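Long-range contacts in FrpC operon protein (Neisseria meningitidis, PDB 5EDF), which is probably an iron-regulated binding partner of the RTX protein FrpC with a putative part in adhesion, its precise function remaining unknown: residues P31-T39 against N59-Y67; N159-N167 against Q201-H212. All coordinates share one frame; numbering follows the deposited sequence.

Contact 1: residues P31-T39 against N59-Y67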
loop_
_atom_site.group_PDB
_atom_site.type_symbol
_atom_site.label_atom_id
_atom_site.label_comp_id
_atom_site.label_asym_id
_atom_site.label_seq_id
_atom_site.Cartn_x
_atom_site.Cartn_y
_atom_site.Cartn_z
ATOM N N PRO A 31 7.694 8.617 -10.506
ATOM C CA PRO A 31 7.769 10.048 -10.159
ATOM C C PRO A 31 8.343 10.246 -8.765
ATOM O O PRO A 31 7.955 9.534 -7.828
ATOM C CB PRO A 31 6.326 10.525 -10.264
ATOM C CG PRO A 31 5.675 9.535 -11.211
ATOM C CD PRO A 31 6.336 8.219 -10.880
ATOM N N TYR A 32 9.301 11.143 -8.615
ATOM C CA TYR A 32 10.145 11.133 -7.446
ATOM C C TYR A 32 9.445 11.509 -6.171
ATOM O O TYR A 32 9.926 11.163 -5.077
ATOM C CB TYR A 32 11.419 11.959 -7.682
ATOM C CG TYR A 32 11.335 13.445 -7.508
ATOM C CD1 TYR A 32 10.338 14.228 -8.084
ATOM C CD2 TYR A 32 12.334 14.112 -6.812
ATOM C CE1 TYR A 32 10.323 15.612 -7.936
ATOM C CE2 TYR A 32 12.327 15.459 -6.684
ATOM C CZ TYR A 32 11.338 16.230 -7.245
ATOM O OH TYR A 32 11.343 17.604 -7.142
ATOM N N GLY A 33 8.298 12.178 -6.249
ATOM C CA GLY A 33 7.520 12.482 -5.078
ATOM C C GLY A 33 6.939 11.303 -4.335
ATOM O O GLY A 33 6.503 11.452 -3.205
ATOM N N TYR A 34 6.979 10.113 -4.943
ATOM C CA TYR A 34 6.577 8.880 -4.259
ATOM C C TYR A 34 7.712 8.246 -3.471
ATOM O O TYR A 34 7.531 7.185 -2.913
ATOM C CB TYR A 34 6.068 7.873 -5.303
ATOM C CG TYR A 34 4.757 8.282 -5.929
ATOM C CD1 TYR A 34 3.559 8.255 -5.210
ATOM C CD2 TYR A 34 4.707 8.734 -7.236
ATOM C CE1 TYR A 34 2.360 8.651 -5.799
ATOM C CE2 TYR A 34 3.515 9.098 -7.809
ATOM C CZ TYR A 34 2.345 9.056 -7.094
ATOM O OH TYR A 34 1.144 9.458 -7.669
ATOM N N LEU A 35 8.867 8.907 -3.425
ATOM C CA LEU A 35 10.095 8.358 -2.828
ATOM C C LEU A 35 10.579 9.120 -1.603
ATOM O O LEU A 35 11.791 9.296 -1.410
ATOM C CB LEU A 35 11.201 8.259 -3.886
ATOM C CG LEU A 35 10.842 7.441 -5.145
ATOM C CD1 LEU A 35 11.889 7.691 -6.235
ATOM C CD2 LEU A 35 10.661 5.968 -4.836
ATOM N N ALA A 36 9.656 9.523 -0.743
ATOM C CA ALA A 36 9.998 10.349 0.402
ATOM C C ALA A 36 11.032 9.730 1.342
ATOM O O ALA A 36 11.779 10.460 2.032
ATOM C CB ALA A 36 8.737 10.771 1.188
ATOM N N ARG A 37 11.096 8.401 1.423
ATOM C CA ARG A 37 12.135 7.794 2.280
ATOM C C ARG A 37 13.561 7.911 1.709
ATOM O O ARG A 37 14.553 7.743 2.440
ATOM C CB ARG A 37 11.853 6.330 2.573
ATOM C CG ARG A 37 10.671 6.114 3.450
ATOM C CD ARG A 37 10.373 4.648 3.671
ATOM N NE ARG A 37 9.359 4.397 4.673
ATOM C CZ ARG A 37 9.570 4.272 5.977
ATOM N NH1 ARG A 37 10.804 4.386 6.478
ATOM N NH2 ARG A 37 8.567 4.005 6.773
ATOM N N TYR A 38 13.643 8.251 0.441
ATOM C CA TYR A 38 14.924 8.323 -0.275
ATOM C C TYR A 38 15.344 9.767 -0.407
ATOM O O TYR A 38 15.564 10.283 -1.498
ATOM C CB TYR A 38 14.782 7.650 -1.640
ATOM C CG TYR A 38 14.331 6.217 -1.659
ATOM C CD1 TYR A 38 15.194 5.200 -1.942
ATOM C CD2 TYR A 38 13.000 5.886 -1.529
ATOM C CE1 TYR A 38 14.771 3.870 -2.055
ATOM C CE2 TYR A 38 12.577 4.575 -1.641
ATOM C CZ TYR A 38 13.450 3.585 -1.911
ATOM O OH TYR A 38 13.031 2.279 -2.007
ATOM N N THR A 39 15.473 10.413 0.744
ATOM C CA THR A 39 15.757 11.836 0.831
ATOM C C THR A 39 16.827 12.070 1.893
ATOM O O THR A 39 17.132 11.166 2.720
ATOM C CB THR A 39 14.498 12.672 1.166
ATOM O OG1 THR A 39 13.915 12.187 2.401
ATOM C CG2 THR A 39 13.481 12.565 0.112
ATOM N N ASN A 59 16.322 -4.878 -5.250
ATOM C CA ASN A 59 15.415 -6.002 -5.016
ATOM C C ASN A 59 14.037 -5.565 -4.567
ATOM O O ASN A 59 13.091 -6.323 -4.691
ATOM C CB ASN A 59 15.985 -6.941 -3.931
ATOM C CG ASN A 59 17.330 -7.524 -4.296
ATOM O OD1 ASN A 59 18.199 -7.664 -3.439
ATOM N ND2 ASN A 59 17.503 -7.873 -5.557
ATOM N N LEU A 60 13.915 -4.379 -3.985
ATOM C CA LEU A 60 12.633 -3.866 -3.550
ATOM C C LEU A 60 12.656 -2.355 -3.642
ATOM O O LEU A 60 13.742 -1.744 -3.551
ATOM C CB LEU A 60 12.271 -4.308 -2.113
ATOM C CG LEU A 60 13.007 -3.628 -0.966
ATOM C CD1 LEU A 60 12.383 -2.333 -0.526
ATOM C CD2 LEU A 60 13.082 -4.595 0.232
ATOM N N ILE A 61 11.480 -1.772 -3.826
ATOM C CA ILE A 61 11.258 -0.343 -3.750
ATOM C C ILE A 61 10.175 -0.113 -2.718
ATOM O O ILE A 61 9.182 -0.839 -2.713
ATOM C CB ILE A 61 10.764 0.249 -5.089
ATOM C CG1 ILE A 61 11.727 -0.099 -6.239
ATOM C CG2 ILE A 61 10.587 1.787 -4.956
ATOM C CD1 ILE A 61 11.152 0.271 -7.598
ATOM N N GLU A 62 10.338 0.877 -1.851
ATOM C CA GLU A 62 9.342 1.236 -0.854
ATOM C C GLU A 62 8.875 2.628 -1.152
ATOM O O GLU A 62 9.548 3.602 -0.818
ATOM C CB GLU A 62 9.888 1.126 0.583
ATOM C CG GLU A 62 8.838 1.370 1.661
ATOM C CD GLU A 62 9.359 1.180 3.053
ATOM O OE1 GLU A 62 10.588 1.330 3.276
ATOM O OE2 GLU A 62 8.544 0.872 3.954
ATOM N N ILE A 63 7.757 2.768 -1.848
ATOM C CA ILE A 63 7.159 4.083 -2.083
ATOM C C ILE A 63 6.330 4.498 -0.883
ATOM O O ILE A 63 5.937 3.641 -0.070
ATOM C CB ILE A 63 6.322 4.124 -3.383
ATOM C CG1 ILE A 63 5.073 3.245 -3.316
ATOM C CG2 ILE A 63 7.196 3.793 -4.597
ATOM C CD1 ILE A 63 4.049 3.551 -4.449
ATOM N N SER A 64 6.056 5.785 -0.765
ATOM C CA SER A 64 5.262 6.308 0.332
ATOM C C SER A 64 4.206 7.216 -0.261
ATOM O O SER A 64 4.493 8.062 -1.089
ATOM C CB SER A 64 6.160 7.025 1.362
ATOM O OG SER A 64 7.194 6.205 1.881
ATOM N N VAL A 65 2.962 7.008 0.155
ATOM C CA VAL A 65 1.834 7.807 -0.310
ATOM C C VAL A 65 1.061 8.440 0.833
ATOM O O VAL A 65 0.802 7.807 1.866
ATOM C CB VAL A 65 0.870 7.000 -1.174
ATOM C CG1 VAL A 65 1.522 6.526 -2.496
ATOM C CG2 VAL A 65 0.332 5.768 -0.412
ATOM N N TYR A 66 0.712 9.698 0.652
ATOM C CA TYR A 66 -0.208 10.367 1.542
ATOM C C TYR A 66 -1.622 10.009 1.118
ATOM O O TYR A 66 -1.957 10.075 -0.075
ATOM C CB TYR A 66 -0.005 11.889 1.475
ATOM C CG TYR A 66 -1.017 12.738 2.217
ATOM C CD1 TYR A 66 -1.123 12.690 3.591
ATOM C CD2 TYR A 66 -1.852 13.579 1.538
ATOM C CE1 TYR A 66 -2.030 13.466 4.270
ATOM C CE2 TYR A 66 -2.740 14.380 2.220
ATOM C CZ TYR A 66 -2.837 14.298 3.575
ATOM O OH TYR A 66 -3.753 15.104 4.271
ATOM N N TYR A 67 -2.450 9.614 2.077
ATOM C CA TYR A 67 -3.851 9.301 1.764
ATOM C C TYR A 67 -4.726 10.365 2.367
ATOM O O TYR A 67 -4.493 10.839 3.476
ATOM C CB TYR A 67 -4.244 7.884 2.188
ATOM C CG TYR A 67 -4.340 7.638 3.695
ATOM C CD1 TYR A 67 -5.496 7.904 4.389
ATOM C CD2 TYR A 67 -3.246 7.170 4.409
ATOM C CE1 TYR A 67 -5.572 7.691 5.754
ATOM C CE2 TYR A 67 -3.312 6.933 5.751
ATOM C CZ TYR A 67 -4.476 7.186 6.435
ATOM O OH TYR A 67 -4.512 6.943 7.797
HETATM O O HOH W 1 9.452 6.283 0.163
HETATM O O HOH W 2 14.742 0.662 -3.296
#

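Contact 2: residues N159-N167 against Q201-H212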
loop_
_atom_site.group_PDB
_atom_site.type_symbol
_atom_site.label_atom_id
_atom_site.label_comp_id
_atom_site.label_asym_id
_atom_site.label_seq_id
_atom_site.Cartn_x
_atom_site.Cartn_y
_atom_site.Cartn_z
ATOM N N ASN A 159 -4.204 -10.343 -11.692
ATOM C CA ASN A 159 -3.603 -9.543 -10.671
ATOM C C ASN A 159 -4.313 -9.770 -9.308
ATOM O O ASN A 159 -5.021 -8.890 -8.803
ATOM C CB ASN A 159 -3.634 -8.065 -11.095
ATOM C CG ASN A 159 -2.662 -7.750 -12.212
ATOM O OD1 ASN A 159 -1.684 -8.449 -12.417
ATOM N ND2 ASN A 159 -2.920 -6.665 -12.919
ATOM N N PRO A 160 -4.085 -10.942 -8.691
ATOM C CA PRO A 160 -4.836 -11.273 -7.508
ATOM C C PRO A 160 -4.458 -10.397 -6.292
ATOM O O PRO A 160 -3.403 -9.752 -6.256
ATOM C CB PRO A 160 -4.452 -12.724 -7.237
ATOM C CG PRO A 160 -3.162 -12.873 -7.827
ATOM C CD PRO A 160 -3.232 -12.059 -9.107
ATOM N N ALA A 161 -5.312 -10.383 -5.283
ATOM C CA ALA A 161 -5.079 -9.590 -4.094
ATOM C C ALA A 161 -5.831 -10.199 -2.942
ATOM O O ALA A 161 -6.927 -10.772 -3.132
ATOM C CB ALA A 161 -5.552 -8.147 -4.297
ATOM N N ILE A 162 -5.300 -10.059 -1.732
ATOM C CA ILE A 162 -6.013 -10.403 -0.525
ATOM C C ILE A 162 -5.920 -9.228 0.444
ATOM O O ILE A 162 -4.809 -8.791 0.818
ATOM C CB ILE A 162 -5.550 -11.743 0.111
ATOM C CG1 ILE A 162 -6.246 -11.966 1.460
ATOM C CG2 ILE A 162 -4.049 -11.773 0.260
ATOM C CD1 ILE A 162 -6.321 -13.427 1.915
ATOM N N ILE A 163 -7.085 -8.684 0.825
ATOM C CA ILE A 163 -7.211 -7.559 1.721
ATOM C C ILE A 163 -7.794 -8.121 3.020
ATOM O O ILE A 163 -8.825 -8.787 3.018
ATOM C CB ILE A 163 -8.173 -6.508 1.162
ATOM C CG1 ILE A 163 -7.724 -5.995 -0.202
ATOM C CG2 ILE A 163 -8.339 -5.358 2.212
ATOM C CD1 ILE A 163 -8.745 -5.027 -0.903
ATOM N N THR A 164 -7.105 -7.909 4.145
ATOM C CA THR A 164 -7.559 -8.392 5.467
ATOM C C THR A 164 -7.745 -7.206 6.379
ATOM O O THR A 164 -6.874 -6.371 6.519
ATOM C CB THR A 164 -6.563 -9.362 6.087
ATOM O OG1 THR A 164 -6.199 -10.376 5.152
ATOM C CG2 THR A 164 -7.129 -10.034 7.358
ATOM N N HIS A 165 -8.922 -7.082 6.963
ATOM C CA HIS A 165 -9.286 -5.926 7.807
ATOM C C HIS A 165 -9.768 -6.472 9.130
ATOM O O HIS A 165 -10.690 -7.285 9.150
ATOM C CB HIS A 165 -10.399 -5.150 7.090
ATOM C CG HIS A 165 -10.762 -3.839 7.716
ATOM N ND1 HIS A 165 -9.861 -2.799 7.860
ATOM C CD2 HIS A 165 -11.943 -3.379 8.192
ATOM C CE1 HIS A 165 -10.472 -1.771 8.426
ATOM N NE2 HIS A 165 -11.749 -2.079 8.596
ATOM N N ARG A 166 -9.144 -6.092 10.238
ATOM C CA ARG A 166 -9.399 -6.739 11.516
ATOM C C ARG A 166 -9.465 -5.763 12.678
ATOM O O ARG A 166 -8.780 -4.734 12.699
ATOM C CB ARG A 166 -8.320 -7.783 11.793
ATOM C CG ARG A 166 -6.912 -7.250 11.667
ATOM C CD ARG A 166 -5.848 -8.231 12.119
ATOM N NE ARG A 166 -6.046 -9.617 11.681
ATOM C CZ ARG A 166 -5.445 -10.176 10.633
ATOM N NH1 ARG A 166 -4.609 -9.481 9.869
ATOM N NH2 ARG A 166 -5.675 -11.451 10.355
ATOM N N ASN A 167 -10.270 -6.102 13.674
ATOM C CA ASN A 167 -10.314 -5.321 14.897
ATOM C C ASN A 167 -9.218 -5.822 15.830
ATOM O O ASN A 167 -9.135 -7.006 16.121
ATOM C CB ASN A 167 -11.669 -5.437 15.599
ATOM C CG ASN A 167 -11.868 -4.364 16.670
ATOM O OD1 ASN A 167 -10.956 -3.601 16.990
ATOM N ND2 ASN A 167 -13.079 -4.316 17.246
ATOM N N GLN A 201 -11.060 3.493 12.723
ATOM C CA GLN A 201 -12.457 3.137 12.449
ATOM C C GLN A 201 -12.565 1.970 11.456
ATOM O O GLN A 201 -11.708 1.794 10.577
ATOM C CB GLN A 201 -13.246 4.365 11.945
ATOM C CG GLN A 201 -12.988 4.772 10.471
ATOM C CD GLN A 201 -11.768 5.647 10.274
ATOM O OE1 GLN A 201 -10.974 5.878 11.204
ATOM N NE2 GLN A 201 -11.617 6.139 9.058
ATOM N N GLN A 202 -13.579 1.138 11.598
ATOM C CA GLN A 202 -13.868 0.119 10.596
ATOM C C GLN A 202 -14.100 0.779 9.234
ATOM O O GLN A 202 -14.778 1.789 9.121
ATOM C CB GLN A 202 -15.071 -0.719 11.019
ATOM C CG GLN A 202 -15.325 -1.948 10.172
ATOM C CD GLN A 202 -16.550 -2.747 10.608
ATOM O OE1 GLN A 202 -17.025 -2.613 11.722
ATOM N NE2 GLN A 202 -17.026 -3.602 9.720
ATOM N N LEU A 203 -13.524 0.188 8.194
ATOM C CA LEU A 203 -13.590 0.699 6.865
ATOM C C LEU A 203 -14.480 -0.217 6.041
ATOM O O LEU A 203 -14.559 -1.422 6.282
ATOM C CB LEU A 203 -12.165 0.759 6.264
ATOM C CG LEU A 203 -11.198 1.659 7.025
ATOM C CD1 LEU A 203 -9.770 1.559 6.417
ATOM C CD2 LEU A 203 -11.670 3.122 7.045
ATOM N N THR A 204 -15.140 0.342 5.049
ATOM C CA THR A 204 -16.016 -0.434 4.207
ATOM C C THR A 204 -15.235 -1.131 3.120
ATOM O O THR A 204 -14.087 -0.773 2.817
ATOM C CB THR A 204 -17.076 0.434 3.521
ATOM O OG1 THR A 204 -16.436 1.286 2.563
ATOM C CG2 THR A 204 -17.854 1.306 4.524
ATOM N N GLN A 205 -15.847 -2.120 2.489
ATOM C CA GLN A 205 -15.250 -2.779 1.360
ATOM C C GLN A 205 -14.936 -1.777 0.250
ATOM O O GLN A 205 -13.915 -1.902 -0.438
ATOM C CB GLN A 205 -16.121 -3.905 0.826
ATOM C CG GLN A 205 -15.436 -4.705 -0.254
ATOM C CD GLN A 205 -16.274 -5.842 -0.824
ATOM O OE1 GLN A 205 -17.470 -5.964 -0.543
ATOM N NE2 GLN A 205 -15.667 -6.646 -1.697
ATOM N N GLN A 206 -15.818 -0.797 0.078
ATOM C CA GLN A 206 -15.625 0.198 -0.963
ATOM C C GLN A 206 -14.379 1.035 -0.700
ATOM O O GLN A 206 -13.620 1.348 -1.625
ATOM C CB GLN A 206 -16.862 1.079 -1.138
ATOM C CG GLN A 206 -18.100 0.347 -1.678
ATOM C CD GLN A 206 -18.989 -0.283 -0.606
ATOM O OE1 GLN A 206 -18.608 -0.428 0.564
ATOM N NE2 GLN A 206 -20.186 -0.670 -1.016
ATOM N N GLU A 207 -14.157 1.421 0.558
ATOM C CA GLU A 207 -12.938 2.159 0.918
ATOM C C GLU A 207 -11.689 1.320 0.679
ATOM O O GLU A 207 -10.716 1.806 0.113
ATOM C CB GLU A 207 -12.978 2.583 2.380
ATOM C CG GLU A 207 -13.987 3.693 2.650
ATOM C CD GLU A 207 -14.110 4.016 4.123
ATOM O OE1 GLU A 207 -14.631 3.162 4.890
ATOM O OE2 GLU A 207 -13.754 5.157 4.516
ATOM N N LEU A 208 -11.737 0.055 1.076
ATOM C CA LEU A 208 -10.570 -0.830 0.976
ATOM C C LEU A 208 -10.248 -1.227 -0.468
ATOM O O LEU A 208 -9.116 -1.098 -0.920
ATOM C CB LEU A 208 -10.798 -2.058 1.856
ATOM C CG LEU A 208 -10.963 -1.810 3.347
ATOM C CD1 LEU A 208 -11.529 -3.041 4.077
ATOM C CD2 LEU A 208 -9.610 -1.457 3.920
ATOM N N VAL A 209 -11.258 -1.695 -1.211
ATOM C CA VAL A 209 -11.074 -1.990 -2.639
ATOM C C VAL A 209 -10.706 -0.743 -3.421
ATOM O O VAL A 209 -9.835 -0.788 -4.301
ATOM C CB VAL A 209 -12.323 -2.713 -3.256
ATOM C CG1 VAL A 209 -12.170 -2.843 -4.775
ATOM C CG2 VAL A 209 -12.452 -4.096 -2.640
ATOM N N GLY A 210 -11.318 0.394 -3.109
ATOM C CA GLY A 210 -10.977 1.634 -3.783
ATOM C C GLY A 210 -9.503 1.956 -3.657
ATOM O O GLY A 210 -8.864 2.376 -4.626
ATOM N N TYR A 211 -8.969 1.808 -2.458
ATOM C CA TYR A 211 -7.542 2.067 -2.220
ATOM C C TYR A 211 -6.732 1.130 -3.096
ATOM O O TYR A 211 -5.789 1.586 -3.778
ATOM C CB TYR A 211 -7.257 1.901 -0.723
ATOM C CG TYR A 211 -5.877 2.357 -0.258
ATOM C CD1 TYR A 211 -5.744 3.364 0.661
ATOM C CD2 TYR A 211 -4.723 1.750 -0.747
ATOM C CE1 TYR A 211 -4.497 3.771 1.107
ATOM C CE2 TYR A 211 -3.483 2.162 -0.319
ATOM C CZ TYR A 211 -3.361 3.178 0.606
ATOM O OH TYR A 211 -2.065 3.539 0.987
ATOM N N HIS A 212 -7.056 -0.153 -3.076
ATOM C CA HIS A 212 -6.274 -1.089 -3.855
ATOM C C HIS A 212 -6.345 -0.829 -5.342
ATOM O O HIS A 212 -5.328 -0.945 -6.029
ATOM C CB HIS A 212 -6.613 -2.542 -3.538
ATOM C CG HIS A 212 -5.647 -3.467 -4.161
ATOM N ND1 HIS A 212 -4.293 -3.400 -3.872
ATOM C CD2 HIS A 212 -5.788 -4.424 -5.101
ATOM C CE1 HIS A 212 -3.652 -4.256 -4.633
ATOM N NE2 HIS A 212 -4.536 -4.908 -5.381
HETATM O O HOH W 3 -3.942 -6.653 -7.501
#

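Contact 1: residues P31-T39 against N59-Y67
R37 lies across E62 and S64 of strand 61-67: its CB leaves the backbone toward the strand, and chi1 of -69° sets CG beside the backbone N, where it passes S64 OG at 3.8 Å. From CG to NE the R37 chain is extended, carrying CD to 3.3 Å from E62 OE1. R37 NE is 3.6 Å from E62 OE1, and farther out CZ lies 4.1 Å from E62 OE2, which is over one guanidinium face, the two planes only 4° apart. This salt bridge therefore rests on charge alone; the stronger partner of NE is D100, which also bonds S64 OG. Water 1 adds a bridge, accepting from R37 N and donating to E62 O and S64 OG. Two direct bonds grip the strand backbone. S64 N donates to Y34 O over 3.0 Å, and E62 N donates to Y38 OH at 3.0 Å, nearly straight at 174°. The Y38 ring also has E62 O at its edge, in plane. Apolar contacts fill in behind, with Y34 CD1 against V65 CG1 and L35 CD2 against both I61 CG2 and I63 CG2. A short 3-10 segment followed by a type I turn docks on strand 61-70 of the antiparallel sheet: I61 bonds I103 of strand 98-105, while the N-H groups of E62 and S64 turn to the loop, which takes the place a neighbouring strand could fill.

Contact 2: residues N159-N167 against Q201-H212
The H165 imidazole has L208 CD1 over one face, a CH-pi contact 4.1 Å from that methyl to the ring centroid and 24° off the normal, the carbon offset toward the rim. At the ring edge and in its plane sits Q202 CA, 3.6 Å from H165 NE2. L203 N donates to the same NE2 over 2.9 Å in a nearly straight bond (169°), though tilted out of the ring plane. The ring gets there because CG stands anti to the backbone N (chi1 -172°), and the side chains of L203 and L208 cross the H165 side chain at about a right angle. The second imidazole, H212, takes A161 CB obliquely, 3.6 Å from NE2, while water 3 lies in plane at its edge, within 2.8 Å of H212 NE2 and of N159 O, and may bridge them; H212 ND1 bonds Y193 OH. Between the two histidines the contact is aliphatic: I163 CG2 meets L208 CB at 4.1 Å, and I163 CD1 meets V209 CG2 at 4.2 Å. At the helix start, T204 in the N-cap position and E207 form a capping box, E207 N bonding T204 OG1 at 3.0 Å and T204 N bonding E207 OE1. Since H165 NE2 accepts a backbone N-H, the ring is probably neutral with its proton on ND1; NE2 holds the loop before the helix, while ND1, bonded to T180 OG1 of adjacent strand 178-186, fixes the ring.

How the contacts relate
From the N terminus, contact 1 closes first: it brings the loop after strand 26-31 onto strand 61-70, spanning the short strands 45-46 and 56-57. Contact 2 opens only later, joining strand 161-167 to the start of helix 205-224 across the excursion that holds strands 178-186 and 189-193. The loops are thus in series, neither nested nor crossed, with contact centres about 21 Å apart. Strands 61-70 and 161-167 belong to one antiparallel sheet, separated by three strands. Helix 205-224 spans the distance: Y211 OH packs 3.6 Å from V65 CG2, and farther along L218 touches Y34 and I63, so both contacts share one sheet and one helix.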